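Local coordinates for protein polymerase X (Deinococcus radiodurans, PDB 2W9M) that probably extends DNA by adding deoxyribonucleotides as a family X polymerase, and carries a zinc-binding PHP domain of the kind linked to phosphoester hydrolysis, at residues E440-A445 against T452-A457; S400-D403 against S409-F412. One frame throughout, in Å; residues are numbered along the deposited sequence.

Contact 1: residues E440-A445 against T452-A457; sequences ERLIRA and TVLGHA. With ZN (zinc ion), chain E.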
# COMPACT_ATOMS: atom_id res chain seq x y z
N GLU A 440 -19.33 -12.73 9.67
CA GLU A 440 -19.73 -14.08 9.26
C GLU A 440 -19.23 -14.37 7.85
O GLU A 440 -18.80 -15.48 7.55
CB GLU A 440 -21.26 -14.22 9.33
CG GLU A 440 -21.77 -15.61 9.00
CD GLU A 440 -23.29 -15.69 9.00
OE1 GLU A 440 -23.86 -16.32 8.08
OE2 GLU A 440 -23.92 -15.12 9.93
N ARG A 441 -19.29 -13.36 7.00
CA ARG A 441 -18.84 -13.46 5.61
C ARG A 441 -17.37 -13.87 5.53
O ARG A 441 -17.02 -14.81 4.81
CB ARG A 441 -19.06 -12.12 4.91
CG ARG A 441 -18.42 -11.98 3.54
CD ARG A 441 -18.48 -10.53 3.10
NE ARG A 441 -18.39 -10.35 1.65
CZ ARG A 441 -18.31 -9.17 1.05
NH1 ARG A 441 -18.31 -8.06 1.78
NH2 ARG A 441 -18.24 -9.08 -0.27
N LEU A 442 -16.52 -13.16 6.26
CA LEU A 442 -15.08 -13.41 6.21
C LEU A 442 -14.66 -14.69 6.93
O LEU A 442 -13.74 -15.38 6.49
CB LEU A 442 -14.32 -12.19 6.74
CG LEU A 442 -14.12 -11.10 5.68
CD1 LEU A 442 -14.30 -9.71 6.25
CD2 LEU A 442 -12.76 -11.24 5.02
N ILE A 443 -15.34 -15.01 8.04
CA ILE A 443 -15.08 -16.26 8.74
C ILE A 443 -15.36 -17.44 7.81
O ILE A 443 -14.60 -18.41 7.77
CB ILE A 443 -15.96 -16.41 9.99
CG1 ILE A 443 -15.50 -15.44 11.08
CG2 ILE A 443 -15.90 -17.83 10.52
CD1 ILE A 443 -16.36 -15.48 12.31
N ARG A 444 -16.45 -17.34 7.06
CA ARG A 444 -16.84 -18.36 6.10
C ARG A 444 -15.78 -18.52 5.01
O ARG A 444 -15.43 -19.65 4.64
CB ARG A 444 -18.18 -17.99 5.47
CG ARG A 444 -18.53 -18.74 4.19
CD ARG A 444 -19.60 -19.79 4.43
NE ARG A 444 -20.69 -19.66 3.48
CZ ARG A 444 -20.88 -20.46 2.43
NH1 ARG A 444 -20.04 -21.46 2.20
NH2 ARG A 444 -21.90 -20.25 1.61
N ALA A 445 -15.26 -17.41 4.50
CA ALA A 445 -14.28 -17.44 3.42
C ALA A 445 -12.91 -17.97 3.85
O ALA A 445 -12.29 -18.73 3.11
CB ALA A 445 -14.14 -16.06 2.80
N THR A 452 -5.64 -20.15 0.88
CA THR A 452 -4.32 -20.10 1.50
C THR A 452 -3.99 -18.77 2.18
O THR A 452 -3.39 -18.75 3.25
CB THR A 452 -3.20 -20.54 0.53
OG1 THR A 452 -2.05 -19.70 0.72
CG2 THR A 452 -3.65 -20.42 -0.88
N VAL A 453 -4.41 -17.66 1.57
CA VAL A 453 -4.14 -16.34 2.13
C VAL A 453 -5.38 -15.44 2.15
O VAL A 453 -6.15 -15.42 1.20
CB VAL A 453 -3.04 -15.60 1.34
CG1 VAL A 453 -2.65 -14.30 2.05
CG2 VAL A 453 -1.83 -16.48 1.16
N LEU A 454 -5.56 -14.71 3.25
CA LEU A 454 -6.57 -13.66 3.33
C LEU A 454 -5.99 -12.31 2.91
O LEU A 454 -5.10 -11.78 3.57
CB LEU A 454 -7.12 -13.56 4.76
CG LEU A 454 -7.96 -12.31 5.04
CD1 LEU A 454 -9.23 -12.28 4.18
CD2 LEU A 454 -8.32 -12.20 6.50
N GLY A 455 -6.48 -11.75 1.80
CA GLY A 455 -5.99 -10.47 1.30
C GLY A 455 -6.47 -9.28 2.12
O GLY A 455 -7.56 -9.33 2.70
N HIS A 456 -5.66 -8.22 2.17
CA HIS A 456 -5.95 -6.99 2.93
C HIS A 456 -7.21 -7.06 3.81
O HIS A 456 -8.25 -6.51 3.46
CB HIS A 456 -6.04 -5.79 1.98
CG HIS A 456 -6.80 -6.07 0.73
ND1 HIS A 456 -8.18 -6.14 0.69
CD2 HIS A 456 -6.38 -6.31 -0.54
CE1 HIS A 456 -8.57 -6.41 -0.54
NE2 HIS A 456 -7.50 -6.51 -1.30
N ALA A 457 -7.08 -7.71 4.96
CA ALA A 457 -8.23 -8.05 5.81
C ALA A 457 -9.33 -6.99 5.93
O ALA A 457 -10.52 -7.32 5.86
CB ALA A 457 -7.74 -8.46 7.20
ZN ZN E . -7.36 -6.85 -3.71

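Contact 2: residues S400-D403 against S409-F412; sequences SEVD and SLDF. With ZN (zinc ion), chain D; ZN (zinc ion), chain E.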
# COMPACT_ATOMS: atom_id res chain seq x y z
N SER A 400 -4.88 -16.87 -7.81
CA SER A 400 -5.97 -15.98 -8.18
C SER A 400 -6.43 -15.23 -6.94
O SER A 400 -6.38 -15.76 -5.84
CB SER A 400 -7.13 -16.79 -8.77
OG SER A 400 -8.28 -15.98 -8.94
N GLU A 401 -6.85 -13.98 -7.12
CA GLU A 401 -7.47 -13.26 -6.02
C GLU A 401 -8.98 -13.42 -6.12
O GLU A 401 -9.64 -12.64 -6.81
CB GLU A 401 -7.09 -11.79 -6.00
CG GLU A 401 -7.56 -11.09 -4.74
CD GLU A 401 -7.22 -9.62 -4.69
OE1 GLU A 401 -6.57 -9.14 -5.65
OE2 GLU A 401 -7.60 -8.95 -3.70
N VAL A 402 -9.50 -14.44 -5.45
CA VAL A 402 -10.90 -14.80 -5.54
C VAL A 402 -11.76 -13.87 -4.67
O VAL A 402 -11.51 -13.73 -3.47
CB VAL A 402 -11.11 -16.25 -5.11
CG1 VAL A 402 -12.58 -16.65 -5.22
CG2 VAL A 402 -10.24 -17.17 -5.94
N ASP A 403 -12.75 -13.24 -5.29
CA ASP A 403 -13.64 -12.33 -4.59
C ASP A 403 -14.54 -13.13 -3.65
O ASP A 403 -14.98 -14.22 -3.98
CB ASP A 403 -14.49 -11.53 -5.59
CG ASP A 403 -14.87 -10.15 -5.08
OD1 ASP A 403 -15.30 -10.03 -3.91
OD2 ASP A 403 -14.74 -9.17 -5.85
N SER A 409 -19.39 -17.01 0.34
CA SER A 409 -18.95 -17.98 -0.65
C SER A 409 -17.93 -17.37 -1.60
O SER A 409 -17.79 -16.15 -1.67
CB SER A 409 -20.14 -18.54 -1.42
OG SER A 409 -20.78 -17.54 -2.19
N LEU A 410 -17.22 -18.22 -2.34
CA LEU A 410 -16.13 -17.77 -3.21
C LEU A 410 -16.54 -17.64 -4.68
O LEU A 410 -17.41 -18.36 -5.17
CB LEU A 410 -14.92 -18.70 -3.07
CG LEU A 410 -13.87 -18.36 -2.00
CD1 LEU A 410 -14.46 -17.57 -0.83
CD2 LEU A 410 -13.17 -19.63 -1.52
N ASP A 411 -15.89 -16.72 -5.38
CA ASP A 411 -16.25 -16.36 -6.75
C ASP A 411 -16.01 -17.49 -7.77
O ASP A 411 -16.66 -17.53 -8.82
CB ASP A 411 -15.50 -15.09 -7.17
CG ASP A 411 -16.09 -14.43 -8.41
OD1 ASP A 411 -17.30 -14.64 -8.68
OD2 ASP A 411 -15.36 -13.70 -9.11
N PHE A 412 -15.08 -18.40 -7.47
CA PHE A 412 -14.82 -19.54 -8.35
C PHE A 412 -15.29 -20.85 -7.72
O PHE A 412 -15.25 -21.01 -6.50
CB PHE A 412 -13.32 -19.65 -8.66
CG PHE A 412 -12.84 -18.67 -9.68
CD1 PHE A 412 -13.59 -18.40 -10.81
CD2 PHE A 412 -11.60 -18.05 -9.54
CE1 PHE A 412 -13.14 -17.51 -11.76
CE2 PHE A 412 -11.14 -17.17 -10.48
CZ PHE A 412 -11.91 -16.89 -11.60
ZN ZN D . -4.98 -7.62 -5.32
ZN ZN E . -7.36 -6.85 -3.71

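Contact 1: residues E440-A445 against T452-A457
L442 and L454 meet through one methyl each, CD2 of L442 lying 3.8 Å from CD1 of L454, and their side chains cross at about a right angle. The leucine of the helix leans toward the strand with CG anti to its own carbonyl carbon (chi1 -83°), which brings one methyl to L454 and leaves CD1 loosely beside the carbonyl of A457, 4.5 Å from that residue's O. L454 answers from the strand with its side chain directed at the helix. The touch is small, the leucine pair is purely apolar, and the residues that make it are buried.

Two residues beyond L454, H456 turns elsewhere: its ring sends NE2 to a zinc ion at 2.4 Å, a site that E401 and H428 complete. E487 accepts a hydrogen bond from the backbone N of H456, a second-shell tie at the base of this ligand.

Helix 435-446 and strand 453-454 are the second and third elements of a beta-alpha-beta unit that starts with strand 422-426. L442 also packs on V475 and L454 on C479, both of helix 472-482, while in the parallel sheet strand 453-454 lies between strands 422-426 and 485-489.

Contact 2: residues S400-D403 against S409-F412
V402 is met by three consecutive residues of the loop. Its CG1 lies 3.8 Å from CB of L410 and also packs against the backbone of D411, while CG2 approaches CD2 of F412 at 3.9 Å, obliquely to the ring. With CG1 anti to the backbone N (chi1 -179°) and CG2 anti to the carbonyl carbon, the two methyls divide between L410 and the phenyl group. S400 takes the edge of that ring: its OG lies near the ring plane, 3.5 Å from CE2 of F412.

A single hydrogen bond joins the two backbones, from N of D411 to O of D403 at 3.0 Å. The donor sits nearly on the line of the carbonyl bond (C=O...N 168°), yet the angle at the hydrogen is 131°, so the bond is noticeably bent. The carboxylate of D411 has partners outside the loop, the backbone N of A367 and the hydroxyl of S365; S365 OG is also bonded to N of D403, so one serine ties both segments together.

Between S400 and V402, E401 points away from the loop. Extended beyond CG, it bridges two zinc ions, OE1 holding one at 2.2 Å and OE2 the other at 2.1 Å. S426 OG is hydrogen-bonded to OE2, a second-shell contact that probably helps position the bridging carboxylate. The strand thus faces the metals with one residue and the loop with its neighbours.

Farther out, F412 packs on I376 and L379 of helix 376-391, and V402, L410 and F412 all touch L417 of helix 414-417. Strand 396-403 runs in the parallel sheet between strands 358-364 and 422-426.

In the fold
The two contacts follow one another along the chain, contact 2 first, and their centres are about 10 Å apart. Both reach the seven-stranded parallel sheet of the PHP domain, where strand 422-426 separates their strands. One zinc ion unites them: E401 from contact 2 and H456 from contact 1 bind it together with H428, OE2 of E401 lying 3.4 Å from NE2 of H456. On the side away from the metal the contacts also touch directly, CB of A445 packing on CD1 of L410 at 3.9 Å. The example illustrates how a metal centre draws ligands from within and just beyond the ends of successive strands of a sheet, while nearby residues pack against surrounding loops and helices.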